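Local coordinates for protein tudor (Drosophila melanogaster, PDB 4Q5W), which binds partner proteins in a methylation-dependent way and may act in the Piwi-interacting RNA pathway that represses transposons, being required for primordial germ cell formation, at residues Ser115-Phe129 / Ile166-Leu178. Numbering follows the deposited sequence. Where two conformers were deposited one is given.
Sequences SAIFEKNKALTLTTF and IYEHLQKLVQAEL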
loop_
_atom_site.group_PDB
_atom_site.type_symbol
_atom_site.label_atom_id
_atom_site.label_comp_id
_atom_site.label_asym_id
_atom_site.label_seq_id
_atom_site.Cartn_x
_atom_site.Cartn_y
_atom_site.Cartn_z
ATOM N N SER A 115 17.841 0.027 -8.382
ATOM C CA SER A 115 18.297 0.139 -9.764
ATOM C C SER A 115 18.296 1.591 -10.208
ATOM O O SER A 115 17.300 2.298 -10.034
ATOM C CB SER A 115 17.407 -0.679 -10.699
ATOM O OG SER A 115 17.753 -0.433 -12.053
ATOM N N ALA A 116 19.408 2.044 -10.781
ATOM C CA ALA A 116 19.475 3.409 -11.290
ATOM C C ALA A 116 18.426 3.670 -12.377
ATOM O O ALA A 116 18.025 4.812 -12.600
ATOM C CB ALA A 116 20.878 3.726 -11.804
ATOM N N ILE A 117 17.979 2.611 -13.046
ATOM C CA ILE A 117 16.922 2.744 -14.033
ATOM C C ILE A 117 15.660 3.256 -13.351
ATOM O O ILE A 117 14.970 4.131 -13.871
ATOM C CB ILE A 117 16.640 1.402 -14.751
ATOM C CG1 ILE A 117 17.890 0.956 -15.523
ATOM C CG2 ILE A 117 15.455 1.548 -15.696
ATOM C CD1 ILE A 117 17.790 -0.453 -16.109
ATOM N N PHE A 118 15.381 2.728 -12.165
ATOM C CA PHE A 118 14.194 3.137 -11.434
ATOM C C PHE A 118 14.325 4.572 -10.945
ATOM O O PHE A 118 13.342 5.313 -10.924
ATOM C CB PHE A 118 13.949 2.242 -10.223
ATOM C CG PHE A 118 13.772 0.786 -10.548
ATOM C CD1 PHE A 118 13.369 0.373 -11.806
ATOM C CD2 PHE A 118 14.004 -0.174 -9.576
ATOM C CE1 PHE A 118 13.197 -0.983 -12.088
ATOM C CE2 PHE A 118 13.835 -1.516 -9.849
ATOM C CZ PHE A 118 13.433 -1.922 -11.112
ATOM N N GLU A 119 15.533 4.960 -10.532
ATOM C CA GLU A 119 15.737 6.276 -9.920
ATOM C C GLU A 119 15.824 7.407 -10.943
ATOM O O GLU A 119 15.462 8.553 -10.657
ATOM C CB GLU A 119 17.001 6.280 -9.054
ATOM C CG GLU A 119 17.030 5.192 -7.994
ATOM C CD GLU A 119 15.921 5.335 -6.971
ATOM O OE1 GLU A 119 15.407 6.463 -6.781
ATOM O OE2 GLU A 119 15.564 4.310 -6.351
ATOM N N LYS A 120 16.320 7.086 -12.126
ATOM C CA LYS A 120 16.506 8.082 -13.170
ATOM C C LYS A 120 15.234 8.275 -13.989
ATOM O O LYS A 120 15.120 9.221 -14.768
ATOM C CB LYS A 120 17.678 7.675 -14.065
ATOM C CG LYS A 120 19.033 7.872 -13.393
ATOM C CD LYS A 120 20.189 7.334 -14.225
ATOM C CE LYS A 120 21.529 7.752 -13.620
ATOM N NZ LYS A 120 22.688 7.512 -14.530
ATOM N N ASN A 121 14.285 7.367 -13.804
ATOM C CA ASN A 121 13.066 7.344 -14.599
ATOM C C ASN A 121 11.890 7.009 -13.696
ATOM O O ASN A 121 11.222 6.007 -13.891
ATOM C CB ASN A 121 13.181 6.281 -15.702
ATOM C CG ASN A 121 14.414 6.476 -16.571
ATOM O OD1 ASN A 121 14.460 7.384 -17.392
ATOM N ND2 ASN A 121 15.419 5.621 -16.393
ATOM N N LYS A 122 11.636 7.861 -12.705
ATOM C CA LYS A 122 10.694 7.514 -11.643
ATOM C C LYS A 122 9.245 7.335 -12.112
ATOM O O LYS A 122 8.593 6.321 -11.799
ATOM C CB LYS A 122 10.740 8.579 -10.542
ATOM C CG LYS A 122 12.052 8.635 -9.773
ATOM C CD LYS A 122 12.003 9.731 -8.699
ATOM C CE LYS A 122 13.248 9.720 -7.832
ATOM N NZ LYS A 122 14.462 10.060 -8.621
ATOM N N ALA A 123 8.734 8.335 -12.829
ATOM C CA ALA A 123 7.352 8.302 -13.292
ATOM C C ALA A 123 7.113 7.155 -14.274
ATOM O O ALA A 123 6.112 6.449 -14.183
ATOM C CB ALA A 123 6.957 9.640 -13.915
ATOM N N LEU A 124 8.038 6.957 -15.204
ATOM C CA LEU A 124 7.872 5.870 -16.169
ATOM C C LEU A 124 7.930 4.507 -15.478
ATOM O O LEU A 124 7.184 3.587 -15.811
ATOM C CB LEU A 124 8.937 5.966 -17.266
ATOM C CG LEU A 124 9.014 4.814 -18.278
ATOM C CD1 LEU A 124 7.695 4.608 -18.992
ATOM C CD2 LEU A 124 10.110 5.134 -19.288
ATOM N N THR A 125 8.829 4.380 -14.519
ATOM C CA THR A 125 8.963 3.139 -13.783
ATOM C C THR A 125 7.683 2.851 -13.020
ATOM O O THR A 125 7.196 1.726 -13.029
ATOM C CB THR A 125 10.152 3.179 -12.806
ATOM O OG1 THR A 125 11.373 3.255 -13.555
ATOM C CG2 THR A 125 10.178 1.924 -11.909
ATOM N N LEU A 126 7.128 3.864 -12.368
ATOM C CA LEU A 126 5.948 3.618 -11.540
ATOM C C LEU A 126 4.687 3.306 -12.348
ATOM O O LEU A 126 3.883 2.457 -11.946
ATOM C CB LEU A 126 5.726 4.754 -10.546
ATOM C CG LEU A 126 6.815 4.762 -9.472
ATOM C CD1 LEU A 126 6.412 5.658 -8.303
ATOM C CD2 LEU A 126 7.165 3.341 -8.990
ATOM N N THR A 127 4.512 3.959 -13.489
ATOM C CA THR A 127 3.357 3.670 -14.337
ATOM C C THR A 127 3.481 2.280 -14.975
ATOM O O THR A 127 2.483 1.554 -15.108
ATOM C CB THR A 127 3.108 4.774 -15.405
ATOM O OG1 THR A 127 1.892 4.503 -16.111
ATOM C CG2 THR A 127 4.260 4.867 -16.400
ATOM N N THR A 128 4.702 1.911 -15.359
ATOM C CA THR A 128 4.944 0.582 -15.907
ATOM C C THR A 128 4.707 -0.477 -14.831
ATOM O O THR A 128 4.117 -1.515 -15.104
ATOM C CB THR A 128 6.359 0.468 -16.495
ATOM O OG1 THR A 128 6.546 1.530 -17.439
ATOM C CG2 THR A 128 6.560 -0.887 -17.214
ATOM N N PHE A 129 5.146 -0.197 -13.606
ATOM C CA PHE A 129 4.987 -1.127 -12.492
ATOM C C PHE A 129 3.487 -1.312 -12.206
ATOM O O PHE A 129 3.019 -2.432 -11.986
ATOM C CB PHE A 129 5.716 -0.555 -11.266
ATOM C CG PHE A 129 5.873 -1.517 -10.108
ATOM C CD1 PHE A 129 5.671 -2.893 -10.252
ATOM C CD2 PHE A 129 6.250 -1.028 -8.863
ATOM C CE1 PHE A 129 5.831 -3.753 -9.170
ATOM C CE2 PHE A 129 6.410 -1.880 -7.775
ATOM C CZ PHE A 129 6.198 -3.240 -7.926
ATOM N N ILE A 166 9.734 -9.611 -11.405
ATOM C CA ILE A 166 9.384 -8.200 -11.519
ATOM C C ILE A 166 10.576 -7.252 -11.580
ATOM O O ILE A 166 10.564 -6.301 -12.351
ATOM C CB ILE A 166 8.386 -7.794 -10.435
ATOM C CG1 ILE A 166 7.091 -8.576 -10.634
ATOM C CG2 ILE A 166 8.084 -6.300 -10.505
ATOM C CD1 ILE A 166 6.133 -8.482 -9.467
ATOM N N TYR A 167 11.610 -7.510 -10.788
ATOM C CA TYR A 167 12.770 -6.618 -10.770
ATOM C C TYR A 167 13.411 -6.554 -12.156
ATOM O O TYR A 167 13.611 -5.471 -12.725
ATOM C CB TYR A 167 13.776 -7.067 -9.701
ATOM C CG TYR A 167 15.088 -6.301 -9.699
ATOM C CD1 TYR A 167 15.128 -4.958 -9.356
ATOM C CD2 TYR A 167 16.290 -6.931 -10.016
ATOM C CE1 TYR A 167 16.325 -4.253 -9.344
ATOM C CE2 TYR A 167 17.494 -6.229 -10.002
ATOM C CZ TYR A 167 17.497 -4.886 -9.664
ATOM O OH TYR A 167 18.679 -4.181 -9.639
ATOM N N GLU A 168 13.708 -7.720 -12.712
ATOM C CA GLU A 168 14.319 -7.791 -14.020
ATOM C C GLU A 168 13.369 -7.367 -15.137
ATOM O O GLU A 168 13.778 -6.669 -16.056
ATOM C CB GLU A 168 14.881 -9.190 -14.272
ATOM C CG GLU A 168 16.047 -9.542 -13.349
ATOM C CD GLU A 168 15.621 -10.091 -11.996
ATOM O OE1 GLU A 168 14.403 -10.197 -11.744
ATOM O OE2 GLU A 168 16.517 -10.427 -11.183
ATOM N N HIS A 169 12.107 -7.789 -15.064
ATOM C CA HIS A 169 11.152 -7.452 -16.112
ATOM C C HIS A 169 10.845 -5.961 -16.168
ATOM O O HIS A 169 10.705 -5.376 -17.250
ATOM C CB HIS A 169 9.844 -8.211 -15.919
ATOM C CG HIS A 169 9.000 -8.256 -17.147
ATOM N ND1 HIS A 169 9.290 -9.078 -18.214
ATOM C CD2 HIS A 169 7.903 -7.544 -17.506
ATOM C CE1 HIS A 169 8.391 -8.893 -19.164
ATOM N NE2 HIS A 169 7.533 -7.976 -18.756
ATOM N N LEU A 170 10.743 -5.343 -14.999
ATOM C CA LEU A 170 10.426 -3.915 -14.942
ATOM C C LEU A 170 11.558 -3.095 -15.547
ATOM O O LEU A 170 11.315 -2.142 -16.290
ATOM C CB LEU A 170 10.170 -3.477 -13.505
ATOM C CG LEU A 170 9.670 -2.047 -13.327
ATOM C CD1 LEU A 170 8.375 -1.799 -14.107
ATOM C CD2 LEU A 170 9.462 -1.760 -11.851
ATOM N N GLN A 171 12.794 -3.478 -15.249
ATOM C CA GLN A 171 13.940 -2.810 -15.862
ATOM C C GLN A 171 13.904 -2.940 -17.376
ATOM O O GLN A 171 14.146 -1.968 -18.101
ATOM C CB GLN A 171 15.244 -3.398 -15.352
ATOM C CG GLN A 171 15.584 -3.020 -13.925
ATOM C CD GLN A 171 16.837 -3.711 -13.447
ATOM O OE1 GLN A 171 17.916 -3.115 -13.422
ATOM N NE2 GLN A 171 16.706 -4.974 -13.060
ATOM N N LYS A 172 13.597 -4.143 -17.842
ATOM C CA LYS A 172 13.534 -4.436 -19.274
ATOM C C LYS A 172 12.485 -3.596 -19.998
ATOM O O LYS A 172 12.773 -3.019 -21.043
ATOM C CB LYS A 172 13.284 -5.928 -19.514
ATOM C CG LYS A 172 13.244 -6.293 -20.995
ATOM C CD LYS A 172 13.213 -7.794 -21.214
ATOM C CE LYS A 172 11.863 -8.383 -20.909
ATOM N NZ LYS A 172 11.854 -9.849 -21.187
ATOM N N LEU A 173 11.274 -3.534 -19.442
ATOM C CA LEU A 173 10.189 -2.743 -20.027
ATOM C C LEU A 173 10.480 -1.244 -20.080
ATOM O O LEU A 173 10.152 -0.587 -21.064
ATOM C CB LEU A 173 8.871 -2.972 -19.289
ATOM C CG LEU A 173 8.231 -4.360 -19.343
ATOM C CD1 LEU A 173 6.887 -4.360 -18.639
ATOM C CD2 LEU A 173 8.071 -4.858 -20.785
ATOM N N VAL A 174 11.071 -0.706 -19.012
ATOM C CA VAL A 174 11.404 0.719 -18.966
ATOM C C VAL A 174 12.495 1.038 -19.992
ATOM O O VAL A 174 12.401 2.007 -20.737
ATOM C CB VAL A 174 11.836 1.154 -17.545
ATOM C CG1 VAL A 174 12.454 2.562 -17.557
ATOM C CG2 VAL A 174 10.651 1.092 -16.578
ATOM N N GLN A 175 13.524 0.201 -20.046
ATOM C CA GLN A 175 14.605 0.414 -21.000
ATOM C C GLN A 175 14.089 0.324 -22.430
ATOM O O GLN A 175 14.544 1.063 -23.307
ATOM C CB GLN A 175 15.732 -0.597 -20.771
ATOM C CG GLN A 175 16.497 -0.370 -19.473
ATOM C CD GLN A 175 17.400 0.848 -19.518
ATOM O OE1 GLN A 175 16.979 1.968 -19.207
ATOM N NE2 GLN A 175 18.659 0.635 -19.882
ATOM N N ALA A 176 13.133 -0.571 -22.662
ATOM C CA ALA A 176 12.601 -0.779 -24.004
ATOM C C ALA A 176 11.824 0.439 -24.491
ATOM O O ALA A 176 11.902 0.802 -25.662
ATOM C CB ALA A 176 11.722 -2.030 -24.048
ATOM N N GLU A 177 11.088 1.076 -23.582
ATOM C CA GLU A 177 10.327 2.272 -23.919
ATOM C C GLU A 177 11.255 3.469 -24.142
ATOM O O GLU A 177 11.089 4.216 -25.104
ATOM C CB GLU A 177 9.292 2.584 -22.830
ATOM C CG GLU A 177 8.424 3.801 -23.140
ATOM C CD GLU A 177 7.105 3.789 -22.380
ATOM O OE1 GLU A 177 6.491 4.868 -22.247
ATOM O OE2 GLU A 177 6.669 2.704 -21.942
ATOM N N LEU A 178 12.240 3.636 -23.265
ATOM C CA LEU A 178 13.258 4.675 -23.455
ATOM C C LEU A 178 14.015 4.490 -24.769
ATOM O O LEU A 178 14.323 5.459 -25.455
ATOM C CB LEU A 178 14.247 4.673 -22.290
ATOM C CG LEU A 178 13.695 5.055 -20.917
ATOM C CD1 LEU A 178 14.757 4.795 -19.847
ATOM C CD2 LEU A 178 13.233 6.508 -20.893
HETATM O O HOH W 1 19.939 -1.879 -12.830
HETATM O O HOH W 2 7.819 1.273 -19.944
#
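Ser115 meets Gln171 where the chain enters helix 116-120, a worked example of a helix start set against a second helix. Ser115 OG caps helix 116-120 by accepting from Ile117 N, while Gln171 OE1 approaches the same OG to 3.0 Å. Gln171 NE2 turns back to Tyr167 O within its own helix and rests over the centre of the Tyr167 ring, 3.3 Å above its plane; bond and ring together would limit the turning of the amide. Ile117 keeps CG1 beside its backbone N (chi1 -63°), sending CD1 to Gln175 CG at 3.6 Å and CG2 to Val174 CG1. Next, Phe118 sets its CE2 rim against Tyr167, their planes 82° apart and neither ring covering the other; the Gln171 side chain runs at about a right angle to Phe118, CG near CE1. The Tyr167 hydroxyl is hydrogen-bonded to Pro114 O.

At the turn, Asn121 ND2 donates to a lone pair of Ile117 O, and its amide abuts Leu178 CD1. Leu124 then spreads its methyls, CD2 toward Leu178, CD1 to Glu177 OE1 at 3.5 Å. Thr125, Thr128, Phe118 and Phe129 form a hole for Leu170; Val174 sits among Ile117, Leu124, Thr125 and Thr128. A water links Thr128 OG1 to Glu177 OE2. Phe129 ends the contact, its CE1 3.7 Å from Ile166 CG2; both side chains also touch Met112.

This is knobs-into-holes packing, helix 166-178 crossing helix 122-129 at 122°, beside the five-stranded sheet, consistent with the SN-like (OB-fold) half of an extended Tudor domain.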